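Local coordinates for exotoxin 6 (Staphylococcus aureus subsp. aureus Mu50, PDB 4ZYS), which is a superantigen-like exotoxin of unknown precise function that probably binds host molecules, perhaps sugars, at residues A[14-19]-A[129-134]; A[49-54]-A[69-74]; A[105-110]-A[135-140]; A[159-162]-A[166-169]. All blocks are in the same frame, centred on the assembly; numbering follows the deposited sequence.

Interaction 1. Residues A[14-19]-A[129-134]; sequences KHYYNK and SLKELD
Y17 and D134 are the closest backbone positions between 14-19 and 129-134, and their CA atoms are still 9.2 Å apart. Residues 14-17 form the last turn of helix 10-17. Residues 130-134 form the first turns of helix 130-145. Two tyrosines therefore do most of the reaching. With CG anti to the backbone N (chi1 173°), D134 swings its carboxylate out to the tyrosine hydroxyl. Y17 OH donates to D134 OD2 over 2.7 Å and uses the syn lone pair of that oxygen. The ring and the carboxylate are turned 81° against each other, and OD2 sits at the ring edge, near its plane. Two further bonds hold this pair: L175 N meets Y17 OH, and R138 NE forms a salt bridge with D134 OD1. Y16 reaches the second helix through a water. The water donates to Y16 OH at 2.7 Å and accepts from K131 NZ at 2.8 Å. Each end has a second partner: E76 OE2, after strand 69-74, for Y16 OH, and I87 O, on strand 84-92, for K131 NZ. At the start of the second helix, S129 OG accepts from E132 N at 3.2 Å, an N-cap bond. This buried polar contact joins the N-terminal helix to the central helix of the beta-grasp domain, as in the two-domain fold of superantigens and superantigen-like toxins.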
loop_
_atom_site.group_PDB
_atom_site.type_symbol
_atom_site.label_atom_id
_atom_site.label_comp_id
_atom_site.label_asym_id
_atom_site.label_seq_id
_atom_site.Cartn_x
_atom_site.Cartn_y
_atom_site.Cartn_z
ATOM N N LYS A 14 -8.573 0.136 -12.434
ATOM C CA LYS A 14 -9.727 0.637 -11.697
ATOM C C LYS A 14 -10.304 -0.457 -10.787
ATOM O O LYS A 14 -10.500 -0.204 -9.600
ATOM C CB LYS A 14 -10.811 1.170 -12.643
ATOM C CG LYS A 14 -11.733 2.188 -11.970
ATOM C CD LYS A 14 -12.924 2.523 -12.847
ATOM C CE LYS A 14 -13.881 3.517 -12.226
ATOM N NZ LYS A 14 -14.766 2.907 -11.183
ATOM N N HIS A 15 -10.545 -1.664 -11.340
ATOM C CA HIS A 15 -11.114 -2.788 -10.606
ATOM C C HIS A 15 -10.226 -3.154 -9.393
ATOM O O HIS A 15 -10.713 -3.223 -8.257
ATOM C CB HIS A 15 -11.315 -4.002 -11.540
ATOM C CG HIS A 15 -11.831 -5.203 -10.818
ATOM N ND1 HIS A 15 -13.180 -5.316 -10.464
ATOM C CD2 HIS A 15 -11.153 -6.263 -10.313
ATOM C CE1 HIS A 15 -13.280 -6.467 -9.811
ATOM N NE2 HIS A 15 -12.088 -7.072 -9.692
ATOM N N TYR A 16 -8.916 -3.321 -9.635
ATOM C CA TYR A 16 -7.952 -3.673 -8.596
ATOM C C TYR A 16 -7.922 -2.615 -7.492
ATOM O O TYR A 16 -8.061 -2.963 -6.310
ATOM C CB TYR A 16 -6.546 -3.870 -9.213
ATOM C CG TYR A 16 -5.501 -4.281 -8.206
ATOM C CD1 TYR A 16 -5.393 -5.599 -7.785
ATOM C CD2 TYR A 16 -4.643 -3.342 -7.643
ATOM C CE1 TYR A 16 -4.450 -5.979 -6.840
ATOM C CE2 TYR A 16 -3.689 -3.711 -6.701
ATOM C CZ TYR A 16 -3.604 -5.029 -6.294
ATOM O OH TYR A 16 -2.673 -5.401 -5.364
ATOM N N TYR A 17 -7.787 -1.319 -7.870
ATOM C CA TYR A 17 -7.675 -0.238 -6.901
ATOM C C TYR A 17 -9.027 0.185 -6.285
ATOM O O TYR A 17 -9.010 0.957 -5.333
ATOM C CB TYR A 17 -6.898 0.939 -7.489
ATOM C CG TYR A 17 -5.419 0.597 -7.493
ATOM C CD1 TYR A 17 -4.707 0.494 -6.299
ATOM C CD2 TYR A 17 -4.778 0.194 -8.666
ATOM C CE1 TYR A 17 -3.378 0.098 -6.283
ATOM C CE2 TYR A 17 -3.442 -0.192 -8.662
ATOM C CZ TYR A 17 -2.739 -0.221 -7.469
ATOM O OH TYR A 17 -1.419 -0.614 -7.444
ATOM N N ASN A 18 -10.157 -0.428 -6.695
ATOM C CA ASN A 18 -11.464 -0.202 -6.060
ATOM C C ASN A 18 -11.827 -1.376 -5.108
ATOM O O ASN A 18 -12.886 -1.339 -4.485
ATOM C CB ASN A 18 -12.580 -0.001 -7.106
ATOM C CG ASN A 18 -12.639 1.411 -7.667
ATOM O OD1 ASN A 18 -12.176 2.379 -7.054
ATOM N ND2 ASN A 18 -13.204 1.566 -8.850
ATOM N N LYS A 19 -10.957 -2.417 -5.009
ATOM C CA LYS A 19 -11.195 -3.607 -4.164
ATOM C C LYS A 19 -11.304 -3.222 -2.685
ATOM O O LYS A 19 -10.502 -2.411 -2.225
ATOM C CB LYS A 19 -10.075 -4.648 -4.340
ATOM C CG LYS A 19 -10.132 -5.430 -5.632
ATOM C CD LYS A 19 -8.873 -6.263 -5.795
ATOM C CE LYS A 19 -8.984 -7.377 -6.813
ATOM N NZ LYS A 19 -9.364 -8.665 -6.182
ATOM N N SER A 129 3.575 0.774 4.880
ATOM C CA SER A 129 3.979 0.072 3.670
ATOM C C SER A 129 3.670 0.875 2.415
ATOM O O SER A 129 2.696 1.634 2.380
ATOM C CB SER A 129 3.303 -1.293 3.577
ATOM O OG SER A 129 1.902 -1.170 3.408
ATOM N N LEU A 130 4.455 0.640 1.353
ATOM C CA LEU A 130 4.195 1.232 0.062
ATOM C C LEU A 130 2.877 0.729 -0.460
ATOM O O LEU A 130 2.206 1.484 -1.154
ATOM C CB LEU A 130 5.327 0.942 -0.929
ATOM C CG LEU A 130 6.622 1.713 -0.678
ATOM C CD1 LEU A 130 7.658 1.311 -1.662
ATOM C CD2 LEU A 130 6.405 3.214 -0.763
ATOM N N LYS A 131 2.456 -0.522 -0.082
ATOM C CA LYS A 131 1.146 -1.096 -0.469
ATOM C C LYS A 131 0.010 -0.166 -0.022
ATOM O O LYS A 131 -0.898 0.090 -0.823
ATOM C CB LYS A 131 0.942 -2.501 0.145
ATOM C CG LYS A 131 -0.441 -3.105 -0.152
ATOM C CD LYS A 131 -0.746 -4.357 0.678
ATOM C CE LYS A 131 -1.873 -5.188 0.109
ATOM N NZ LYS A 131 -1.515 -5.780 -1.202
ATOM N N GLU A 132 0.040 0.307 1.256
ATOM C CA GLU A 132 -1.015 1.178 1.813
ATOM C C GLU A 132 -1.001 2.566 1.158
ATOM O O GLU A 132 -2.057 3.064 0.762
ATOM C CB GLU A 132 -0.861 1.319 3.333
ATOM C CG GLU A 132 -1.869 2.278 3.949
ATOM C CD GLU A 132 -1.825 2.398 5.457
ATOM O OE1 GLU A 132 -1.348 1.444 6.112
ATOM O OE2 GLU A 132 -2.270 3.443 5.987
ATOM N N LEU A 133 0.199 3.186 1.039
ATOM C CA LEU A 133 0.315 4.507 0.430
ATOM C C LEU A 133 -0.118 4.444 -1.024
ATOM O O LEU A 133 -0.820 5.329 -1.479
ATOM C CB LEU A 133 1.752 5.054 0.546
ATOM C CG LEU A 133 2.167 5.491 1.939
ATOM C CD1 LEU A 133 3.654 5.400 2.115
ATOM C CD2 LEU A 133 1.643 6.880 2.261
ATOM N N ASP A 134 0.273 3.385 -1.735
ATOM C CA ASP A 134 -0.064 3.187 -3.149
ATOM C C ASP A 134 -1.583 3.102 -3.330
ATOM O O ASP A 134 -2.136 3.887 -4.095
ATOM C CB ASP A 134 0.630 1.930 -3.699
ATOM C CG ASP A 134 0.227 1.532 -5.099
ATOM O OD1 ASP A 134 0.537 2.293 -6.045
ATOM O OD2 ASP A 134 -0.319 0.431 -5.260
HETATM O O HOH W 1 -2.112 -3.875 -3.198
#

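Interaction 2. Residues A[49-54]-A[69-74]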
loop_
_atom_site.group_PDB
_atom_site.type_symbol
_atom_site.label_atom_id
_atom_site.label_comp_id
_atom_site.label_asym_id
_atom_site.label_seq_id
_atom_site.Cartn_x
_atom_site.Cartn_y
_atom_site.Cartn_z
ATOM N N SER A 49 -6.715 -14.775 6.443
ATOM C CA SER A 49 -5.874 -14.234 5.389
ATOM C C SER A 49 -4.499 -14.858 5.432
ATOM O O SER A 49 -3.899 -14.974 6.498
ATOM C CB SER A 49 -5.747 -12.715 5.483
ATOM O OG SER A 49 -7.005 -12.113 5.264
ATOM N N GLN A 50 -3.996 -15.232 4.253
ATOM C CA GLN A 50 -2.647 -15.737 4.051
ATOM C C GLN A 50 -1.953 -14.640 3.295
ATOM O O GLN A 50 -2.428 -14.256 2.229
ATOM C CB GLN A 50 -2.622 -17.084 3.296
ATOM C CG GLN A 50 -1.221 -17.655 3.177
ATOM C CD GLN A 50 -1.059 -18.625 2.022
ATOM O OE1 GLN A 50 -1.224 -18.265 0.851
ATOM N NE2 GLN A 50 -0.615 -19.850 2.314
ATOM N N ILE A 51 -0.892 -14.085 3.864
ATOM C CA ILE A 51 -0.200 -12.968 3.249
ATOM C C ILE A 51 1.208 -13.370 2.823
ATOM O O ILE A 51 2.010 -13.787 3.661
ATOM C CB ILE A 51 -0.138 -11.740 4.213
ATOM C CG1 ILE A 51 -1.508 -11.409 4.865
ATOM C CG2 ILE A 51 0.477 -10.518 3.511
ATOM C CD1 ILE A 51 -1.445 -10.445 6.112
ATOM N N SER A 52 1.532 -13.162 1.539
ATOM C CA SER A 52 2.887 -13.388 1.029
ATOM C C SER A 52 3.833 -12.298 1.508
ATOM O O SER A 52 3.537 -11.107 1.371
ATOM C CB SER A 52 2.895 -13.413 -0.493
ATOM O OG SER A 52 2.318 -14.618 -0.951
ATOM N N LEU A 53 4.963 -12.722 2.067
ATOM C CA LEU A 53 6.087 -11.888 2.485
ATOM C C LEU A 53 7.163 -12.118 1.439
ATOM O O LEU A 53 8.025 -13.000 1.568
ATOM C CB LEU A 53 6.570 -12.224 3.908
ATOM C CG LEU A 53 5.557 -12.166 5.042
ATOM C CD1 LEU A 53 6.157 -12.746 6.298
ATOM C CD2 LEU A 53 5.098 -10.722 5.307
ATOM N N VAL A 54 7.032 -11.389 0.348
ATOM C CA VAL A 54 7.941 -11.502 -0.782
ATOM C C VAL A 54 8.727 -10.181 -0.851
ATOM O O VAL A 54 8.146 -9.111 -0.715
ATOM C CB VAL A 54 7.160 -11.894 -2.071
ATOM C CG1 VAL A 54 6.428 -10.712 -2.714
ATOM C CG2 VAL A 54 8.053 -12.623 -3.066
ATOM N N ILE A 69 1.983 -6.480 15.019
ATOM C CA ILE A 69 1.947 -6.126 13.612
ATOM C C ILE A 69 0.682 -5.397 13.248
ATOM O O ILE A 69 -0.336 -5.494 13.943
ATOM C CB ILE A 69 2.141 -7.398 12.698
ATOM C CG1 ILE A 69 1.104 -8.509 12.981
ATOM C CG2 ILE A 69 3.556 -7.941 12.778
ATOM C CD1 ILE A 69 0.726 -9.399 11.778
ATOM N N ASP A 70 0.761 -4.652 12.138
ATOM C CA ASP A 70 -0.381 -4.012 11.493
ATOM C C ASP A 70 -0.519 -4.654 10.149
ATOM O O ASP A 70 0.486 -5.037 9.548
ATOM C CB ASP A 70 -0.217 -2.486 11.367
ATOM C CG ASP A 70 -0.118 -1.752 12.688
ATOM O OD1 ASP A 70 -0.401 -2.377 13.743
ATOM O OD2 ASP A 70 0.279 -0.567 12.676
ATOM N N VAL A 71 -1.755 -4.809 9.664
ATOM C CA VAL A 71 -1.956 -5.434 8.365
ATOM C C VAL A 71 -2.843 -4.547 7.518
ATOM O O VAL A 71 -3.736 -3.874 8.030
ATOM C CB VAL A 71 -2.482 -6.909 8.437
ATOM C CG1 VAL A 71 -1.528 -7.794 9.238
ATOM C CG2 VAL A 71 -3.902 -6.989 9.010
ATOM N N PHE A 72 -2.520 -4.507 6.212
ATOM C CA PHE A 72 -3.247 -3.842 5.140
ATOM C C PHE A 72 -3.481 -4.931 4.109
ATOM O O PHE A 72 -2.545 -5.301 3.396
ATOM C CB PHE A 72 -2.454 -2.644 4.591
ATOM C CG PHE A 72 -3.259 -1.796 3.636
ATOM C CD1 PHE A 72 -3.293 -2.092 2.276
ATOM C CD2 PHE A 72 -3.997 -0.706 4.101
ATOM C CE1 PHE A 72 -4.067 -1.331 1.390
ATOM C CE2 PHE A 72 -4.745 0.083 3.210
ATOM C CZ PHE A 72 -4.760 -0.226 1.853
ATOM N N ILE A 73 -4.689 -5.526 4.112
ATOM C CA ILE A 73 -5.045 -6.690 3.300
ATOM C C ILE A 73 -5.990 -6.314 2.153
ATOM O O ILE A 73 -7.068 -5.753 2.352
ATOM C CB ILE A 73 -5.661 -7.815 4.219
ATOM C CG1 ILE A 73 -4.631 -8.326 5.273
ATOM C CG2 ILE A 73 -6.311 -8.994 3.431
ATOM C CD1 ILE A 73 -5.266 -8.973 6.502
ATOM N N LEU A 74 -5.581 -6.702 0.960
ATOM C CA LEU A 74 -6.309 -6.590 -0.293
ATOM C C LEU A 74 -6.324 -7.993 -0.935
ATOM O O LEU A 74 -5.274 -8.561 -1.217
ATOM C CB LEU A 74 -5.645 -5.523 -1.196
ATOM C CG LEU A 74 -6.335 -5.189 -2.528
ATOM C CD1 LEU A 74 -5.895 -3.840 -3.001
ATOM C CD2 LEU A 74 -5.949 -6.197 -3.608
#
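This contact lies inside the OB-fold domain, where strands 47-52 and 69-74 of the curled sheet face each other across the barrel interior. The short strand axes come within 8.9 Å and run at 100° to each other. The two strands are not neighbours in the sheet, since strand 84-92 lies between them. Side chains alone make the contact. The apolar part centres on I51, whose CB points toward the other strand. Its CD1 meets I73 CG1 at 3.9 Å, and the two side chains cross at about a right angle. The same methyl reaches V71 CG1 at 4.1 Å on a slanting approach. One methyl thus touches two residues that are two positions apart on a strand and point to the same side. I40 and V90, from the strands flanking 47-52, also pack on I51. The second part is a polar atom against methyl groups. The hydroxyl of S49 has its polar partner in N84 ND2; toward I73 it meets methyl groups and only packs. With chi1 at -63°, I73 holds CG2 anti to its own backbone N and CG1 beside it. Both branches then face the serine: S49 OG lies 3.7 Å from I73 CG2 and 3.8 Å from I73 CD1.

Interaction 3. Residues A[105-110]-A[135-140]; sequences PILEIK and YRLRER
L107 and R140 are brought together by their torsions: L107 has CG anti to the backbone N (chi1 168°), and R140 starts the same way (chi1 -179°) before its chain bends at chi2 and chi3. The bends fold the guanidinium back along the strand, and NH1 ends 3.5 Å from L107 CD2. The methyl approaches the guanidinium obliquely. NH1 has its hydrogen bond to L120 O; against L107 it only packs. The other branch of L107 serves the core. Its CD1 meets L137 CD2 at 3.7 Å, and the two leucines lie alongside, pointing opposite ways. Further along the strand, I109 CD1 touches R140 CG at 3.7 Å, with the side chains at about a right angle. R140 therefore packs its aliphatic part on I109 and its polar end beside L107. I192 from the neighbouring strand 189-196 touches both L107 and L137, and Y121 also touches L107 and R140. The axes of the strand and helix segments pass 10.9 Å apart at 47°. This is a helix packed obliquely across one face of a mixed sheet, the defining layout of the beta-grasp fold.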
loop_
_atom_site.group_PDB
_atom_site.type_symbol
_atom_site.label_atom_id
_atom_site.label_comp_id
_atom_site.label_asym_id
_atom_site.label_seq_id
_atom_site.Cartn_x
_atom_site.Cartn_y
_atom_site.Cartn_z
ATOM N N PRO A 105 1.760 15.162 5.833
ATOM C CA PRO A 105 2.698 15.598 4.790
ATOM C C PRO A 105 1.964 16.444 3.744
ATOM O O PRO A 105 0.730 16.466 3.727
ATOM C CB PRO A 105 3.192 14.271 4.201
ATOM C CG PRO A 105 2.049 13.323 4.396
ATOM C CD PRO A 105 1.417 13.725 5.697
ATOM N N ILE A 106 2.701 17.152 2.891
ATOM C CA ILE A 106 2.059 17.922 1.839
ATOM C C ILE A 106 1.539 16.930 0.843
ATOM O O ILE A 106 2.255 15.986 0.517
ATOM C CB ILE A 106 3.040 18.954 1.187
ATOM C CG1 ILE A 106 3.362 20.123 2.122
ATOM C CG2 ILE A 106 2.543 19.469 -0.180
ATOM C CD1 ILE A 106 2.179 20.745 2.851
ATOM N N LEU A 107 0.280 17.070 0.426
ATOM C CA LEU A 107 -0.256 16.206 -0.620
ATOM C C LEU A 107 -0.775 17.090 -1.715
ATOM O O LEU A 107 -1.644 17.921 -1.477
ATOM C CB LEU A 107 -1.336 15.187 -0.155
ATOM C CG LEU A 107 -2.093 14.492 -1.310
ATOM C CD1 LEU A 107 -1.170 13.524 -2.118
ATOM C CD2 LEU A 107 -3.368 13.834 -0.837
ATOM N N GLU A 108 -0.232 16.929 -2.911
ATOM C CA GLU A 108 -0.687 17.677 -4.081
ATOM C C GLU A 108 -1.044 16.711 -5.177
ATOM O O GLU A 108 -0.346 15.718 -5.358
ATOM C CB GLU A 108 0.367 18.673 -4.570
ATOM C CG GLU A 108 0.577 19.869 -3.668
ATOM C CD GLU A 108 1.643 20.798 -4.210
ATOM O OE1 GLU A 108 2.801 20.349 -4.355
ATOM O OE2 GLU A 108 1.311 21.960 -4.540
ATOM N N ILE A 109 -2.139 16.988 -5.893
ATOM C CA ILE A 109 -2.595 16.172 -7.021
ATOM C C ILE A 109 -2.637 17.075 -8.250
ATOM O O ILE A 109 -3.301 18.115 -8.244
ATOM C CB ILE A 109 -3.942 15.431 -6.748
ATOM C CG1 ILE A 109 -3.837 14.553 -5.460
ATOM C CG2 ILE A 109 -4.357 14.584 -7.988
ATOM C CD1 ILE A 109 -4.976 13.625 -5.175
ATOM N N LYS A 110 -1.870 16.701 -9.276
ATOM C CA LYS A 110 -1.760 17.445 -10.528
ATOM C C LYS A 110 -2.384 16.638 -11.642
ATOM O O LYS A 110 -1.918 15.537 -11.911
ATOM C CB LYS A 110 -0.276 17.788 -10.827
ATOM C CG LYS A 110 -0.010 18.332 -12.233
ATOM C CD LYS A 110 1.303 19.082 -12.321
ATOM C CE LYS A 110 1.775 19.286 -13.747
ATOM N NZ LYS A 110 0.950 20.273 -14.482
ATOM N N TYR A 135 -2.250 2.243 -2.552
ATOM C CA TYR A 135 -3.685 2.075 -2.644
ATOM C C TYR A 135 -4.440 3.353 -2.303
ATOM O O TYR A 135 -5.342 3.734 -3.051
ATOM C CB TYR A 135 -4.168 0.928 -1.737
ATOM C CG TYR A 135 -5.656 0.676 -1.872
ATOM C CD1 TYR A 135 -6.573 1.395 -1.119
ATOM C CD2 TYR A 135 -6.140 -0.300 -2.731
ATOM C CE1 TYR A 135 -7.943 1.180 -1.248
ATOM C CE2 TYR A 135 -7.510 -0.522 -2.875
ATOM C CZ TYR A 135 -8.408 0.217 -2.123
ATOM O OH TYR A 135 -9.760 0.023 -2.234
ATOM N N ARG A 136 -4.137 3.958 -1.142
ATOM C CA ARG A 136 -4.858 5.135 -0.646
ATOM C C ARG A 136 -4.650 6.366 -1.543
ATOM O O ARG A 136 -5.579 7.164 -1.704
ATOM C CB ARG A 136 -4.468 5.454 0.806
ATOM C CG ARG A 136 -4.876 4.374 1.817
ATOM C CD ARG A 136 -6.402 4.271 1.943
ATOM N NE ARG A 136 -6.802 3.377 3.026
ATOM C CZ ARG A 136 -7.994 2.805 3.116
ATOM N NH1 ARG A 136 -8.900 2.983 2.160
ATOM N NH2 ARG A 136 -8.281 2.031 4.141
ATOM N N LEU A 137 -3.469 6.514 -2.146
ATOM C CA LEU A 137 -3.251 7.668 -3.016
ATOM C C LEU A 137 -3.979 7.464 -4.371
ATOM O O LEU A 137 -4.590 8.395 -4.891
ATOM C CB LEU A 137 -1.755 7.951 -3.199
ATOM C CG LEU A 137 -1.026 8.470 -1.925
ATOM C CD1 LEU A 137 0.476 8.303 -2.047
ATOM C CD2 LEU A 137 -1.412 9.890 -1.586
ATOM N N ARG A 138 -3.970 6.236 -4.885
ATOM C CA ARG A 138 -4.669 5.900 -6.123
ATOM C C ARG A 138 -6.185 6.006 -5.899
ATOM O O ARG A 138 -6.854 6.498 -6.783
ATOM C CB ARG A 138 -4.250 4.499 -6.635
ATOM C CG ARG A 138 -2.787 4.458 -7.137
ATOM C CD ARG A 138 -2.562 3.326 -8.103
ATOM N NE ARG A 138 -1.169 2.868 -8.093
ATOM C CZ ARG A 138 -0.558 2.269 -9.115
ATOM N NH1 ARG A 138 -1.195 2.085 -10.262
ATOM N NH2 ARG A 138 0.692 1.849 -8.994
ATOM N N GLU A 139 -6.697 5.647 -4.705
ATOM C CA GLU A 139 -8.117 5.749 -4.307
ATOM C C GLU A 139 -8.620 7.199 -4.379
ATOM O O GLU A 139 -9.695 7.443 -4.918
ATOM C CB GLU A 139 -8.303 5.203 -2.878
ATOM C CG GLU A 139 -9.734 5.223 -2.360
ATOM C CD GLU A 139 -9.887 4.611 -0.984
ATOM O OE1 GLU A 139 -9.026 4.878 -0.114
ATOM O OE2 GLU A 139 -10.872 3.866 -0.776
ATOM N N ARG A 140 -7.831 8.139 -3.847
ATOM C CA ARG A 140 -8.088 9.581 -3.839
ATOM C C ARG A 140 -8.092 10.112 -5.296
ATOM O O ARG A 140 -9.026 10.806 -5.679
ATOM C CB ARG A 140 -6.995 10.246 -2.974
ATOM C CG ARG A 140 -7.058 11.756 -2.778
ATOM C CD ARG A 140 -7.970 12.229 -1.669
ATOM N NE ARG A 140 -7.707 11.655 -0.339
ATOM C CZ ARG A 140 -7.069 12.280 0.642
ATOM N NH1 ARG A 140 -6.554 13.487 0.448
ATOM N NH2 ARG A 140 -6.949 11.707 1.829
#

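Interaction 4. Residues A[159-162]-A[166-169]; sequences ITMK and SHTI
I159 pairs with H167 through two backbone bonds, as an antiparallel hydrogen-bonded pair. I159 N donates to H167 O at 2.8 Å with a nearly straight N-H...O angle of 173°. H167 N returns a bond of 2.8 Å to I159 O. Besides the N-H bond, I159 O takes a weaker CA-H...O contact from S166 CA at 3.1 Å. The side chains of I159 and H167 lie on one face of the sheet, CB to CB 4.1 Å apart. From the same side, I159 CD1 reaches I169 CD1 at 4.4 Å. L133 of the helix packs on I159, which places this face against the domain core. Next comes T160, which forms a non-hydrogen-bonded pair with S166. Both side chains turn to the other face, and their mutual contact is slight. M161, a selenomethionine, follows. Its chain bends at chi2 and again at chi3 (-75°), which curls SE back to the edge of the H167 ring. SE lies near the ring plane, 3.9 Å from H167 CD2, the selenium counterpart of a Met-aromatic contact, made at the ring edge. I184 packs on both of these side chains and on I159. These residues form the outer beta hairpin of the beta-grasp sheet, with strand 166-170 at its margin.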
loop_
_atom_site.group_PDB
_atom_site.type_symbol
_atom_site.label_atom_id
_atom_site.label_comp_id
_atom_site.label_asym_id
_atom_site.label_seq_id
_atom_site.Cartn_x
_atom_site.Cartn_y
_atom_site.Cartn_z
ATOM N N ILE A 159 6.872 10.173 -3.492
ATOM C CA ILE A 159 6.876 10.295 -2.041
ATOM C C ILE A 159 8.273 10.795 -1.648
ATOM O O ILE A 159 9.264 10.102 -1.872
ATOM C CB ILE A 159 6.428 8.979 -1.324
ATOM C CG1 ILE A 159 4.998 8.576 -1.805
ATOM C CG2 ILE A 159 6.464 9.144 0.210
ATOM C CD1 ILE A 159 4.575 7.125 -1.565
ATOM N N THR A 160 8.352 12.031 -1.129
ATOM C CA THR A 160 9.629 12.619 -0.743
ATOM C C THR A 160 9.772 12.581 0.787
ATOM O O THR A 160 8.864 12.997 1.513
ATOM C CB THR A 160 9.760 14.035 -1.321
ATOM O OG1 THR A 160 9.539 13.969 -2.732
ATOM C CG2 THR A 160 11.130 14.657 -1.044
HETATM N N MSE A 161 10.933 12.094 1.263
HETATM C CA MSE A 161 11.259 11.985 2.686
HETATM C C MSE A 161 11.956 13.250 3.170
HETATM O O MSE A 161 12.371 14.050 2.333
HETATM C CB MSE A 161 12.158 10.767 2.914
HETATM C CG MSE A 161 11.627 9.486 2.230
HETATM SE SE MSE A 161 9.808 9.089 2.692
HETATM C CE MSE A 161 10.165 8.456 4.434
ATOM N N LYS A 162 12.093 13.428 4.515
ATOM C CA LYS A 162 12.775 14.594 5.113
ATOM C C LYS A 162 14.218 14.658 4.683
ATOM O O LYS A 162 14.732 15.753 4.495
ATOM C CB LYS A 162 12.705 14.607 6.661
ATOM C CG LYS A 162 11.298 14.410 7.213
ATOM C CD LYS A 162 10.962 15.294 8.417
ATOM C CE LYS A 162 9.521 15.110 8.874
ATOM N NZ LYS A 162 8.516 15.342 7.792
ATOM N N SER A 166 13.418 9.835 -2.428
ATOM C CA SER A 166 12.099 9.774 -3.027
ATOM C C SER A 166 11.724 8.340 -3.409
ATOM O O SER A 166 12.596 7.530 -3.751
ATOM C CB SER A 166 12.003 10.692 -4.236
ATOM O OG SER A 166 12.875 10.277 -5.269
ATOM N N HIS A 167 10.424 8.028 -3.308
ATOM C CA HIS A 167 9.831 6.763 -3.708
ATOM C C HIS A 167 8.889 7.089 -4.850
ATOM O O HIS A 167 8.004 7.912 -4.663
ATOM C CB HIS A 167 9.098 6.070 -2.531
ATOM C CG HIS A 167 9.997 5.836 -1.367
ATOM N ND1 HIS A 167 10.863 4.765 -1.334
ATOM C CD2 HIS A 167 10.187 6.590 -0.263
ATOM C CE1 HIS A 167 11.541 4.891 -0.212
ATOM N NE2 HIS A 167 11.171 5.978 0.462
ATOM N N THR A 168 9.121 6.528 -6.047
ATOM C CA THR A 168 8.252 6.806 -7.197
ATOM C C THR A 168 7.462 5.554 -7.573
ATOM O O THR A 168 7.994 4.451 -7.535
ATOM C CB THR A 168 9.003 7.362 -8.402
ATOM O OG1 THR A 168 9.862 6.342 -8.891
ATOM C CG2 THR A 168 9.791 8.613 -8.078
ATOM N N ILE A 169 6.176 5.744 -7.900
ATOM C CA ILE A 169 5.250 4.687 -8.283
ATOM C C ILE A 169 4.575 5.059 -9.596
ATOM O O ILE A 169 3.854 6.057 -9.641
ATOM C CB ILE A 169 4.200 4.377 -7.175
ATOM C CG1 ILE A 169 4.884 4.123 -5.782
ATOM C CG2 ILE A 169 3.323 3.209 -7.619
ATOM C CD1 ILE A 169 3.927 3.929 -4.538
#

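How the interactions relate
From the N terminus, helix 10-17 comes first, and interaction 1 closes the longest loop by bringing it to helix 130-145. The OB-fold strands lie within that loop. Interaction 2 sits there too and closes a short loop across the barrel. Interaction 3 opens before interaction 1 closes, so the two cross; it joins strand 106-111 to the same helix. Interaction 4 follows in series as a tight hairpin on the same sheet as interaction 3. Helix 130-145 is shared by interactions 1 and 3. F72 and L74 from interaction 2 pack on its residues, and I159 and I169 from interaction 4 also touch it. The helix thus lies between the OB-fold barrel and the beta-grasp sheet.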